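Local coordinates for protein bifunctional endomannanase/endoglucanase (Caldanaerobius polysaccharolyticus, PDB 3W0K) that probably hydrolyses internal beta-linkages of mannan and cellulose chains, as a family 5 glycoside hydrolase with a beta/alpha barrel, at residues A[1-6]-A[36-41]; A[27-32]-A[73-78]. All blocks are in the same frame, centred on the assembly; numbering follows the deposited sequence.

Both contacts belong to the first beta-alpha units of an eight-stranded parallel beta/alpha barrel, and their centres lie about 9 Å apart. Along the chain their segments alternate: strand 4-7, helix 25-33, strand 38-44, then the end of helix 62-74 leading into strand 78-83. Interaction 1 pairs the first two strands; interaction 2 sets helix 25-33 against the turn between helix 62-74 and strand 78-83. Val-39 links the layers, its CG2 lying 3.5 Å from Leu-31 CD2 and 3.6 Å from Ile-77 CG2. A probable hydrogen bond from His-78 N to Asn-37 O, 2.8 Å, carries the sheet on to the third strand. Consecutive beta-alpha units are thus tied together in both layers.

Interaction 1. Residues A[1-6]-A[36-41]; sequences MKKYGF and FNFVRI
Phe-36 begins the contact just before its strand, with its ring placed to receive the edge of Phe-6. Phe-6 CE2 stands 3.6 Å above the plane of the Phe-36 ring, over its centre, and the two planes are inclined at 59°, an edge-to-face pair on the helix side of the sheet, where Leu-31 of helix 25-33 touches both rings. Next, Asn-37 grips the incoming N-terminal segment three times. Its backbone N donates to Tyr-4 O, its OD1 accepts from Tyr-4 N at 2.8 Å within the carbonyl plane, and its ND2 reaches Lys-2 O at 3.1 Å with that oxygen near the amide plane. CG sits between the backbone N and the carbonyl carbon (chi1 59°), which points the amide at the backbone of residues 2-4. Phe-38 continues the parallel pairing: its O accepts from Phe-6 N at 3.2 Å and also takes a short CA-H...O contact from Gly-5 CA, 3.0 Å. A CB on Gly-5 would clash with this oxygen. The Phe-38 ring extends the other way, into the barrel, and packs obliquely against the aliphatic chain of Lys-3, whose CB approaches its CD1 to 3.7 Å. Val-39 adds a CA-H...O contact to Phe-6 O, and Arg-40 N closes the ladder with a 3.1 Å bond to the same oxygen. The Arg-40 side chain leaves the contact for salt bridges with Glu-258 and Asp-133, close to a bound Tris molecule. The chemistry implies a division of labour: the asparagine amide supplements the first main-chain bond, Asn-37 N to Tyr-4 O, and extends the pairing to Lys-2, the bonds to Phe-38 O and from Arg-40 N continue it, and the paired rings fill the helix-facing side.

Interaction 2. Residues A[27-32]-A[73-78]; sequences ALDFLA and SARNIH
Asp-29 meets Arg-75 in a salt bridge whose one direct bond comes from NE, while a water links Asp-29 OD2 to Arg-75 NH2. It joins helix 25-33 of the beta/alpha barrel to the turn that ends helix 62-74, a Schellman motif: Asn-76, with positive phi, is its C' residue, Ile-77 N bonds to Cys-72 O, and Asn-76 N bonds to Ser-73 O. Arg-75 NE lies 2.7 Å from Asp-29 OD1, with an N-H...O angle of 159°. The oxygen lies near the guanidinium plane, at its edge, whereas the nitrogen comes from above the carboxylate plane; the two planes are 32° apart. Reach comes from an arginine chain extended from CG to NE, which lays CD 3.5 Å from Leu-28 CB. Glu-71, in the last turn of helix 62-74, takes NH1 in a second salt bridge, so two carboxylates, Asp-29 at NE and Glu-71 at NH1, share the charge of the guanidinium. A leucine in place of Arg-75 would remove every donor here and would probably leave Asp-29 without its charged mate and the water without its guanidinium link. Nearer the barrel the contact turns apolar. Ile-77, just past the helix end, directs its CD1 at the first helix, 4.0 Å from Leu-31 CB and 4.2 Å from Leu-28 CD2, while Val-39 of the strand below touches all three side chains. Ala-32 completes the packing, its methyl resting near the backbone and CB of Arg-75. At the outer end, the bridging water donates to Asp-29 OD2 at 2.7 Å and accepts from Arg-75 NH2 at 2.8 Å.

Interaction 1. Residues A[1-6]-A[36-41]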
loop_
_atom_site.group_PDB
_atom_site.type_symbol
_atom_site.label_atom_id
_atom_site.label_comp_id
_atom_site.label_asym_id
_atom_site.label_seq_id
_atom_site.Cartn_x
_atom_site.Cartn_y
_atom_site.Cartn_z
ATOM N N MET A 1 -9.021 17.102 -3.712
ATOM C CA MET A 1 -7.805 17.048 -2.850
ATOM C C MET A 1 -7.125 15.686 -2.947
ATOM O O MET A 1 -7.756 14.649 -2.727
ATOM C CB MET A 1 -8.172 17.352 -1.400
ATOM N N LYS A 2 -5.838 15.695 -3.279
ATOM C CA LYS A 2 -5.074 14.460 -3.405
ATOM C C LYS A 2 -4.756 13.876 -2.032
ATOM O O LYS A 2 -4.663 14.604 -1.040
ATOM C CB LYS A 2 -3.783 14.698 -4.192
ATOM C CG LYS A 2 -3.996 15.297 -5.573
ATOM C CD LYS A 2 -4.897 14.433 -6.432
ATOM C CE LYS A 2 -5.205 15.121 -7.750
ATOM N NZ LYS A 2 -6.093 14.291 -8.610
ATOM N N LYS A 3 -4.593 12.558 -1.988
ATOM C CA LYS A 3 -4.310 11.848 -0.746
ATOM C C LYS A 3 -2.823 11.663 -0.478
ATOM O O LYS A 3 -2.114 11.027 -1.263
ATOM C CB LYS A 3 -5.014 10.490 -0.760
ATOM C CG LYS A 3 -6.526 10.603 -0.688
ATOM C CD LYS A 3 -7.205 9.291 -1.033
ATOM C CE LYS A 3 -8.705 9.378 -0.794
ATOM N NZ LYS A 3 -9.353 10.440 -1.615
ATOM N N TYR A 4 -2.365 12.201 0.649
ATOM C CA TYR A 4 -0.962 12.104 1.045
ATOM C C TYR A 4 -0.864 11.587 2.466
ATOM O O TYR A 4 -1.470 12.143 3.384
ATOM C CB TYR A 4 -0.283 13.471 0.971
ATOM C CG TYR A 4 -0.332 14.093 -0.395
ATOM C CD1 TYR A 4 0.525 13.666 -1.404
ATOM C CD2 TYR A 4 -1.249 15.101 -0.685
ATOM C CE1 TYR A 4 0.471 14.229 -2.676
ATOM C CE2 TYR A 4 -1.312 15.669 -1.950
ATOM C CZ TYR A 4 -0.452 15.230 -2.937
ATOM O OH TYR A 4 -0.516 15.798 -4.183
ATOM N N GLY A 5 -0.082 10.535 2.663
ATOM C CA GLY A 5 0.033 10.004 4.000
ATOM C C GLY A 5 1.026 8.889 4.202
ATOM O O GLY A 5 2.085 8.838 3.568
ATOM N N PHE A 6 0.655 7.980 5.099
ATOM C CA PHE A 6 1.506 6.863 5.473
ATOM C C PHE A 6 0.721 5.587 5.711
ATOM O O PHE A 6 -0.486 5.617 5.977
ATOM C CB PHE A 6 2.220 7.181 6.799
ATOM C CG PHE A 6 3.093 8.401 6.755
ATOM C CD1 PHE A 6 4.461 8.279 6.540
ATOM C CD2 PHE A 6 2.548 9.670 6.919
ATOM C CE1 PHE A 6 5.274 9.407 6.485
ATOM C CE2 PHE A 6 3.351 10.808 6.865
ATOM C CZ PHE A 6 4.721 10.674 6.647
ATOM N N PHE A 36 -0.863 16.044 6.272
ATOM C CA PHE A 36 -1.162 14.750 5.659
ATOM C C PHE A 36 -2.631 14.442 5.927
ATOM O O PHE A 36 -3.172 14.834 6.962
ATOM C CB PHE A 36 -0.245 13.658 6.211
ATOM C CG PHE A 36 1.202 13.852 5.850
ATOM C CD1 PHE A 36 1.697 13.388 4.635
ATOM C CD2 PHE A 36 2.067 14.510 6.718
ATOM C CE1 PHE A 36 3.035 13.574 4.289
ATOM C CE2 PHE A 36 3.405 14.702 6.382
ATOM C CZ PHE A 36 3.891 14.234 5.166
ATOM N N ASN A 37 -3.271 13.736 4.999
ATOM C CA ASN A 37 -4.698 13.439 5.117
ATOM C C ASN A 37 -5.059 12.012 4.722
ATOM O O ASN A 37 -6.222 11.722 4.425
ATOM C CB ASN A 37 -5.460 14.391 4.194
ATOM C CG ASN A 37 -5.031 14.257 2.734
ATOM O OD1 ASN A 37 -4.325 13.314 2.364
ATOM N ND2 ASN A 37 -5.449 15.205 1.905
ATOM N N PHE A 38 -4.078 11.119 4.749
ATOM C CA PHE A 38 -4.316 9.747 4.322
ATOM C C PHE A 38 -3.545 8.720 5.131
ATOM O O PHE A 38 -2.372 8.906 5.449
ATOM C CB PHE A 38 -3.944 9.634 2.835
ATOM C CG PHE A 38 -4.070 8.246 2.261
ATOM C CD1 PHE A 38 -5.273 7.817 1.713
ATOM C CD2 PHE A 38 -2.971 7.389 2.221
ATOM C CE1 PHE A 38 -5.380 6.551 1.125
ATOM C CE2 PHE A 38 -3.069 6.126 1.637
ATOM C CZ PHE A 38 -4.279 5.709 1.087
ATOM N N VAL A 39 -4.231 7.630 5.461
ATOM C CA VAL A 39 -3.641 6.524 6.196
ATOM C C VAL A 39 -4.114 5.224 5.558
ATOM O O VAL A 39 -5.301 5.062 5.281
ATOM C CB VAL A 39 -4.054 6.556 7.694
ATOM C CG1 VAL A 39 -3.899 5.192 8.337
ATOM C CG2 VAL A 39 -3.192 7.555 8.442
ATOM N N ARG A 40 -3.167 4.350 5.229
ATOM C CA ARG A 40 -3.505 3.050 4.665
ATOM C C ARG A 40 -3.233 2.036 5.766
ATOM O O ARG A 40 -2.190 2.085 6.423
ATOM C CB ARG A 40 -2.670 2.734 3.422
ATOM C CG ARG A 40 -2.969 1.358 2.813
ATOM C CD ARG A 40 -2.331 1.234 1.446
ATOM N NE ARG A 40 -2.564 -0.058 0.793
ATOM C CZ ARG A 40 -1.695 -1.065 0.778
ATOM N NH1 ARG A 40 -0.536 -0.957 1.407
ATOM N NH2 ARG A 40 -1.924 -2.128 0.009
ATOM N N ILE A 41 -4.193 1.144 5.988
ATOM C CA ILE A 41 -4.077 0.133 7.027
ATOM C C ILE A 41 -4.105 -1.279 6.439
ATOM O O ILE A 41 -5.179 -1.841 6.216
ATOM C CB ILE A 41 -5.228 0.272 8.062
ATOM C CG1 ILE A 41 -5.285 1.700 8.619
ATOM C CG2 ILE A 41 -5.032 -0.716 9.211
ATOM C CD1 ILE A 41 -4.101 2.074 9.481
#

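Interaction 2. Residues A[27-32]-A[73-78]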
loop_
_atom_site.group_PDB
_atom_site.type_symbol
_atom_site.label_atom_id
_atom_site.label_comp_id
_atom_site.label_asym_id
_atom_site.label_seq_id
_atom_site.Cartn_x
_atom_site.Cartn_y
_atom_site.Cartn_z
ATOM N N ALA A 27 1.053 9.704 16.418
ATOM C CA ALA A 27 1.489 9.714 15.022
ATOM C C ALA A 27 0.416 10.377 14.158
ATOM O O ALA A 27 0.726 11.174 13.273
ATOM C CB ALA A 27 1.762 8.289 14.525
ATOM N N LEU A 28 -0.849 10.053 14.425
ATOM C CA LEU A 28 -1.949 10.639 13.668
ATOM C C LEU A 28 -1.990 12.155 13.860
ATOM O O LEU A 28 -2.285 12.892 12.919
ATOM C CB LEU A 28 -3.284 9.999 14.059
ATOM C CG LEU A 28 -3.450 8.518 13.700
ATOM C CD1 LEU A 28 -4.809 8.024 14.166
ATOM C CD2 LEU A 28 -3.307 8.322 12.200
ATOM N N ASP A 29 -1.680 12.616 15.074
ATOM C CA ASP A 29 -1.645 14.051 15.364
ATOM C C ASP A 29 -0.549 14.701 14.521
ATOM O O ASP A 29 -0.723 15.807 14.011
ATOM C CB ASP A 29 -1.365 14.314 16.851
ATOM C CG ASP A 29 -2.596 14.145 17.732
ATOM O OD1 ASP A 29 -3.735 14.153 17.214
ATOM O OD2 ASP A 29 -2.416 14.028 18.961
ATOM N N PHE A 30 0.579 14.010 14.366
ATOM C CA PHE A 30 1.672 14.542 13.558
ATOM C C PHE A 30 1.220 14.696 12.107
ATOM O O PHE A 30 1.463 15.729 11.486
ATOM C CB PHE A 30 2.910 13.638 13.633
ATOM C CG PHE A 30 4.085 14.155 12.848
ATOM C CD1 PHE A 30 5.090 14.885 13.476
ATOM C CD2 PHE A 30 4.183 13.925 11.476
ATOM C CE1 PHE A 30 6.171 15.378 12.753
ATOM C CE2 PHE A 30 5.261 14.415 10.739
ATOM C CZ PHE A 30 6.259 15.144 11.380
ATOM N N LEU A 31 0.566 13.669 11.568
ATOM C CA LEU A 31 0.081 13.729 10.194
ATOM C C LEU A 31 -0.821 14.946 10.002
ATOM O O LEU A 31 -0.625 15.734 9.078
ATOM C CB LEU A 31 -0.691 12.458 9.828
ATOM C CG LEU A 31 0.089 11.319 9.168
ATOM C CD1 LEU A 31 1.139 10.764 10.116
ATOM C CD2 LEU A 31 -0.891 10.227 8.763
ATOM N N ALA A 32 -1.781 15.106 10.911
ATOM C CA ALA A 32 -2.725 16.215 10.852
ATOM C C ALA A 32 -2.027 17.566 10.962
ATOM O O ALA A 32 -2.336 18.493 10.212
ATOM C CB ALA A 32 -3.773 16.070 11.956
ATOM N N SER A 73 -10.798 9.752 11.193
ATOM C CA SER A 73 -11.850 10.703 10.845
ATOM C C SER A 73 -11.849 11.949 11.728
ATOM O O SER A 73 -12.064 13.060 11.239
ATOM C CB SER A 73 -13.226 10.028 10.900
ATOM O OG SER A 73 -13.384 9.107 9.833
ATOM N N ALA A 74 -11.581 11.767 13.018
ATOM C CA ALA A 74 -11.553 12.885 13.958
ATOM C C ALA A 74 -10.485 13.914 13.592
ATOM O O ALA A 74 -10.631 15.102 13.886
ATOM C CB ALA A 74 -11.322 12.374 15.372
ATOM N N ARG A 75 -9.434 13.452 12.920
ATOM C CA ARG A 75 -8.319 14.306 12.514
ATOM C C ARG A 75 -8.315 14.634 11.019
ATOM O O ARG A 75 -7.281 15.023 10.463
ATOM C CB ARG A 75 -7.001 13.639 12.909
ATOM C CG ARG A 75 -6.843 13.443 14.400
ATOM C CD ARG A 75 -5.723 12.471 14.718
ATOM N NE ARG A 75 -5.513 12.356 16.158
ATOM C CZ ARG A 75 -6.295 11.676 16.986
ATOM N NH1 ARG A 75 -7.355 11.025 16.526
ATOM N NH2 ARG A 75 -6.041 11.680 18.288
ATOM N N ASN A 76 -9.469 14.473 10.372
ATOM C CA ASN A 76 -9.617 14.748 8.943
ATOM C C ASN A 76 -8.636 13.950 8.085
ATOM O O ASN A 76 -8.052 14.465 7.132
ATOM C CB ASN A 76 -9.483 16.249 8.658
ATOM C CG ASN A 76 -10.699 17.041 9.108
ATOM O OD1 ASN A 76 -11.785 16.491 9.272
ATOM N ND2 ASN A 76 -10.523 18.346 9.287
ATOM N N ILE A 77 -8.454 12.689 8.456
ATOM C CA ILE A 77 -7.568 11.786 7.736
ATOM C C ILE A 77 -8.414 10.674 7.134
ATOM O O ILE A 77 -9.235 10.075 7.826
ATOM C CB ILE A 77 -6.517 11.165 8.689
ATOM C CG1 ILE A 77 -5.546 12.245 9.174
ATOM C CG2 ILE A 77 -5.760 10.038 7.995
ATOM C CD1 ILE A 77 -4.593 11.778 10.252
ATOM N N HIS A 78 -8.256 10.457 5.831
ATOM C CA HIS A 78 -8.970 9.399 5.119
ATOM C C HIS A 78 -8.295 8.071 5.447
ATOM O O HIS A 78 -7.063 7.979 5.442
ATOM C CB HIS A 78 -8.890 9.636 3.605
ATOM C CG HIS A 78 -9.417 8.498 2.784
ATOM N ND1 HIS A 78 -10.704 8.470 2.291
ATOM C CD2 HIS A 78 -8.836 7.339 2.386
ATOM C CE1 HIS A 78 -10.894 7.342 1.628
ATOM N NE2 HIS A 78 -9.777 6.638 1.672
HETATM O O HOH W 1 -4.403 12.801 20.291
#